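PDB 6OTV: putative isomerase YbhH from Escherichia coli, which is of unknown specific function but is probably an isomerase of the PrpF family. Local coordinates for residues N125-P137 with A157-T169. Numbering follows the deposited sequence.
Sequences NTGTFIEADVQTP and APVALTFLNAAGT. With EDO (1,2-ethanediol), chain D.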
loop_
_atom_site.group_PDB
_atom_site.type_symbol
_atom_site.label_atom_id
_atom_site.label_comp_id
_atom_site.label_asym_id
_atom_site.label_seq_id
_atom_site.Cartn_x
_atom_site.Cartn_y
_atom_site.Cartn_z
ATOM N N ASN A 125 8.223 -6.702 -11.809
ATOM C CA ASN A 125 8.083 -8.020 -12.422
ATOM C C ASN A 125 6.786 -8.699 -12.001
ATOM O O ASN A 125 6.101 -9.311 -12.829
ATOM C CB ASN A 125 9.283 -8.897 -12.059
ATOM C CG ASN A 125 10.612 -8.218 -12.336
ATOM O OD1 ASN A 125 11.040 -7.334 -11.590
ATOM N ND2 ASN A 125 11.275 -8.633 -13.407
ATOM N N THR A 126 6.427 -8.599 -10.721
ATOM C CA THR A 126 5.295 -9.332 -10.173
ATOM C C THR A 126 4.165 -8.454 -9.660
ATOM O O THR A 126 3.103 -8.989 -9.323
ATOM C CB THR A 126 5.749 -10.239 -9.018
ATOM O OG1 THR A 126 6.276 -9.427 -7.960
ATOM C CG2 THR A 126 6.816 -11.218 -9.482
ATOM N N GLY A 127 4.353 -7.138 -9.579
ATOM C CA GLY A 127 3.367 -6.301 -8.926
ATOM C C GLY A 127 3.327 -6.426 -7.419
ATOM O O GLY A 127 2.417 -5.878 -6.792
ATOM N N THR A 128 4.282 -7.132 -6.821
ATOM C CA THR A 128 4.326 -7.300 -5.375
ATOM C C THR A 128 4.928 -6.065 -4.716
ATOM O O THR A 128 5.904 -5.490 -5.210
ATOM C CB THR A 128 5.144 -8.542 -5.013
ATOM O OG1 THR A 128 4.579 -9.688 -5.660
ATOM C CG2 THR A 128 5.149 -8.778 -3.505
ATOM N N PHE A 129 4.336 -5.657 -3.595
ATOM C CA PHE A 129 4.814 -4.518 -2.820
ATOM C C PHE A 129 5.564 -5.017 -1.591
ATOM O O PHE A 129 5.059 -5.866 -0.849
ATOM C CB PHE A 129 3.654 -3.612 -2.405
ATOM C CG PHE A 129 3.046 -2.844 -3.544
ATOM C CD1 PHE A 129 2.174 -3.460 -4.426
ATOM C CD2 PHE A 129 3.345 -1.501 -3.730
ATOM C CE1 PHE A 129 1.611 -2.753 -5.477
ATOM C CE2 PHE A 129 2.786 -0.786 -4.775
ATOM C CZ PHE A 129 1.917 -1.412 -5.651
ATOM N N ILE A 130 6.769 -4.490 -1.382
ATOM C CA ILE A 130 7.623 -4.887 -0.268
ATOM C C ILE A 130 8.110 -3.633 0.438
ATOM O O ILE A 130 8.487 -2.650 -0.210
ATOM C CB ILE A 130 8.826 -5.741 -0.732
ATOM C CG1 ILE A 130 8.365 -6.932 -1.577
ATOM C CG2 ILE A 130 9.631 -6.230 0.464
ATOM C CD1 ILE A 130 8.460 -6.693 -3.068
ATOM N N GLU A 131 8.104 -3.661 1.768
ATOM C CA GLU A 131 8.709 -2.598 2.557
ATOM C C GLU A 131 10.098 -3.036 3.002
ATOM O O GLU A 131 10.270 -4.145 3.518
ATOM C CB GLU A 131 7.859 -2.234 3.776
ATOM C CG GLU A 131 8.570 -1.258 4.709
ATOM C CD GLU A 131 7.669 -0.678 5.786
ATOM O OE1 GLU A 131 6.432 -0.664 5.603
ATOM O OE2 GLU A 131 8.209 -0.226 6.818
ATOM N N ALA A 132 11.082 -2.168 2.789
ATOM C CA ALA A 132 12.440 -2.379 3.264
ATOM C C ALA A 132 12.740 -1.372 4.364
ATOM O O ALA A 132 12.492 -0.173 4.201
ATOM C CB ALA A 132 13.455 -2.241 2.126
ATOM N N ASP A 133 13.265 -1.861 5.482
ATOM C CA ASP A 133 13.654 -1.019 6.606
ATOM C C ASP A 133 15.175 -0.979 6.653
ATOM O O ASP A 133 15.821 -1.978 6.990
ATOM C CB ASP A 133 13.052 -1.543 7.907
ATOM C CG ASP A 133 11.534 -1.526 7.883
ATOM O OD1 ASP A 133 10.962 -0.576 7.303
ATOM O OD2 ASP A 133 10.914 -2.463 8.427
ATOM N N VAL A 134 15.739 0.173 6.306
ATOM C CA VAL A 134 17.175 0.339 6.130
ATOM C C VAL A 134 17.747 1.029 7.360
ATOM O O VAL A 134 17.200 2.034 7.829
ATOM C CB VAL A 134 17.482 1.146 4.859
ATOM C CG1 VAL A 134 18.981 1.351 4.704
ATOM C CG2 VAL A 134 16.886 0.456 3.635
ATOM N N GLN A 135 18.844 0.489 7.881
ATOM C CA GLN A 135 19.582 1.141 8.958
ATOM C C GLN A 135 20.170 2.447 8.435
ATOM O O GLN A 135 21.053 2.440 7.570
ATOM C CB GLN A 135 20.679 0.218 9.479
ATOM C CG GLN A 135 20.171 -1.104 10.026
ATOM C CD GLN A 135 19.280 -0.924 11.237
ATOM O OE1 GLN A 135 19.482 -0.013 12.039
ATOM N NE2 GLN A 135 18.281 -1.788 11.371
ATOM N N THR A 136 19.677 3.571 8.945
ATOM C CA THR A 136 20.162 4.895 8.554
ATOM C C THR A 136 20.397 5.744 9.798
ATOM O O THR A 136 19.645 6.686 10.075
ATOM C CB THR A 136 19.178 5.580 7.603
ATOM O OG1 THR A 136 17.856 5.525 8.155
ATOM C CG2 THR A 136 19.187 4.902 6.236
ATOM N N PRO A 137 21.437 5.438 10.574
ATOM C CA PRO A 137 21.766 6.298 11.718
ATOM C C PRO A 137 22.199 7.678 11.246
ATOM O O PRO A 137 23.092 7.814 10.407
ATOM C CB PRO A 137 22.908 5.547 12.415
ATOM C CG PRO A 137 23.485 4.663 11.361
ATOM C CD PRO A 137 22.337 4.276 10.481
ATOM N N ALA A 157 24.958 -5.034 8.359
ATOM C CA ALA A 157 23.738 -4.444 8.880
ATOM C C ALA A 157 22.520 -5.215 8.377
ATOM O O ALA A 157 22.444 -5.556 7.193
ATOM C CB ALA A 157 23.633 -2.976 8.465
ATOM N N PRO A 158 21.552 -5.501 9.244
ATOM C CA PRO A 158 20.332 -6.172 8.782
ATOM C C PRO A 158 19.436 -5.218 8.007
ATOM O O PRO A 158 19.325 -4.034 8.333
ATOM C CB PRO A 158 19.666 -6.628 10.085
ATOM C CG PRO A 158 20.113 -5.612 11.087
ATOM C CD PRO A 158 21.530 -5.253 10.697
ATOM N N VAL A 159 18.796 -5.750 6.968
ATOM C CA VAL A 159 17.722 -5.063 6.264
ATOM C C VAL A 159 16.481 -5.939 6.352
ATOM O O VAL A 159 16.534 -7.135 6.040
ATOM C CB VAL A 159 18.085 -4.749 4.799
ATOM C CG1 VAL A 159 18.638 -5.975 4.093
ATOM C CG2 VAL A 159 16.871 -4.203 4.056
ATOM N N ALA A 160 15.378 -5.353 6.808
ATOM C CA ALA A 160 14.126 -6.076 6.970
ATOM C C ALA A 160 13.273 -5.909 5.720
ATOM O O ALA A 160 13.059 -4.786 5.253
ATOM C CB ALA A 160 13.372 -5.580 8.205
ATOM N N LEU A 161 12.801 -7.029 5.176
ATOM C CA LEU A 161 11.974 -7.047 3.974
ATOM C C LEU A 161 10.617 -7.628 4.345
ATOM O O LEU A 161 10.517 -8.817 4.667
ATOM C CB LEU A 161 12.632 -7.866 2.865
ATOM C CG LEU A 161 14.028 -7.429 2.419
ATOM C CD1 LEU A 161 14.538 -8.344 1.321
ATOM C CD2 LEU A 161 14.021 -5.973 1.957
ATOM N N THR A 162 9.580 -6.796 4.298
ATOM C CA THR A 162 8.223 -7.192 4.655
ATOM C C THR A 162 7.352 -7.198 3.404
ATOM O O THR A 162 7.192 -6.162 2.749
ATOM C CB THR A 162 7.638 -6.251 5.705
ATOM O OG1 THR A 162 8.500 -6.216 6.847
ATOM C CG2 THR A 162 6.258 -6.727 6.135
ATOM N N PHE A 163 6.780 -8.357 3.091
ATOM C CA PHE A 163 5.934 -8.517 1.915
ATOM C C PHE A 163 4.503 -8.113 2.251
ATOM O O PHE A 163 3.933 -8.579 3.244
ATOM C CB PHE A 163 6.003 -9.959 1.407
ATOM C CG PHE A 163 7.314 -10.296 0.744
ATOM C CD1 PHE A 163 8.490 -10.340 1.484
ATOM C CD2 PHE A 163 7.375 -10.557 -0.615
ATOM C CE1 PHE A 163 9.701 -10.636 0.878
ATOM C CE2 PHE A 163 8.586 -10.859 -1.228
ATOM C CZ PHE A 163 9.749 -10.896 -0.479
ATOM N N LEU A 164 3.926 -7.246 1.418
ATOM C CA LEU A 164 2.695 -6.541 1.758
ATOM C C LEU A 164 1.447 -7.114 1.098
ATOM O O LEU A 164 0.355 -6.983 1.660
ATOM C CB LEU A 164 2.826 -5.060 1.384
ATOM C CG LEU A 164 4.054 -4.362 1.972
ATOM C CD1 LEU A 164 4.175 -2.938 1.453
ATOM C CD2 LEU A 164 4.005 -4.387 3.494
ATOM N N ASN A 165 1.569 -7.739 -0.069
ATOM C CA ASN A 165 0.415 -8.300 -0.771
ATOM C C ASN A 165 0.775 -9.660 -1.368
ATOM O O ASN A 165 0.588 -9.918 -2.559
ATOM C CB ASN A 165 -0.094 -7.332 -1.841
ATOM C CG ASN A 165 0.957 -7.016 -2.892
ATOM O OD1 ASN A 165 2.157 -7.093 -2.630
ATOM N ND2 ASN A 165 0.508 -6.664 -4.091
ATOM N N ALA A 166 1.293 -10.557 -0.523
ATOM C CA ALA A 166 1.711 -11.876 -0.989
ATOM C C ALA A 166 0.526 -12.785 -1.287
ATOM O O ALA A 166 0.640 -13.689 -2.123
ATOM C CB ALA A 166 2.627 -12.533 0.045
ATOM N N ALA A 167 -0.607 -12.572 -0.618
ATOM C CA ALA A 167 -1.772 -13.432 -0.800
ATOM C C ALA A 167 -2.309 -13.337 -2.224
ATOM O O ALA A 167 -2.692 -12.255 -2.682
ATOM C CB ALA A 167 -2.860 -13.050 0.201
ATOM N N GLY A 168 -2.332 -14.472 -2.922
ATOM C CA GLY A 168 -2.900 -14.555 -4.256
ATOM C C GLY A 168 -2.173 -13.736 -5.303
ATOM O O GLY A 168 -2.805 -13.019 -6.082
ATOM N N THR A 169 -0.842 -13.844 -5.340
ATOM C CA THR A 169 -0.054 -13.024 -6.258
ATOM C C THR A 169 -0.378 -13.322 -7.718
ATOM O O THR A 169 -0.335 -12.416 -8.558
ATOM C CB THR A 169 1.439 -13.234 -6.000
ATOM O OG1 THR A 169 1.700 -14.630 -5.808
ATOM C CG2 THR A 169 1.883 -12.458 -4.771
HETATM C C1 EDO D . -0.427 -10.794 2.193
HETATM O O1 EDO D . -1.650 -10.069 2.032
HETATM C C2 EDO D . 0.615 -9.879 2.827
HETATM O O2 EDO D . 1.935 -10.374 2.575
HETATM O O HOH W 1 10.341 -4.388 6.533
HETATM O O HOH W 2 16.420 -3.236 10.020
HETATM O O HOH W 3 19.668 -1.918 6.504
#
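Ile130 lies beside Phe163 across a non-hydrogen-bonded pair of two antiparallel strands, 129-135 and 158-163, and the pairing puts both side chains on the same face of the sheet. Ile130 CG1, anti to the carbonyl carbon (chi1 -53°), sits over one face of the Phe163 ring, 4.0 Å from the centroid, in a CH-pi contact offset toward the rim. On this apolar face Ile130 CG2 reaches Leu161 CB, and Leu161 CD2 closes over Ala132 CB at 3.8 Å. The central hydrogen-bonded pair is tight: Glu131 N donates to Thr162 O and Thr162 N to Glu131 O, each at 2.8 Å. Beyond Phe163, the Asn165 amide stands in for a backbone group. Asn165 OD1 accepts a nearly straight bond from Phe129 N (2.8 Å), the donor tilted from the carbonyl plane, while ND2 makes a weak bond to Gly127 O and meets the Phe129 ring at its edge.

The face carrying Glu131, Asp133, Ala160 and Thr162 is the polar, watered side, the last three partly exposed. A water there lies 3.0 Å from Glu131 O, 2.8 Å from Asp133 OD2 and 2.6 Å from Thr162 OG1. Along the strands, direct pairing fades toward Pro158: Ala160 N to Asp133 O is a weak 3.4 Å bond, and a second water links Gln135 N to Pro158 O.

The strands are consecutive in this PrpF-family chain (DAP epimerase clan), joined by a long connection without helix or strand. Glu131 makes salt bridges to Arg118 and Arg120 of strand 116-123, the other neighbour of strand 129-135; strand 332-344 flanks strand 158-163. Helix 94-106 covers the apolar face, where Leu97 meets Ile130 and Ser98 meets Leu161, while Leu164 packs on Pro69 of the second subunit.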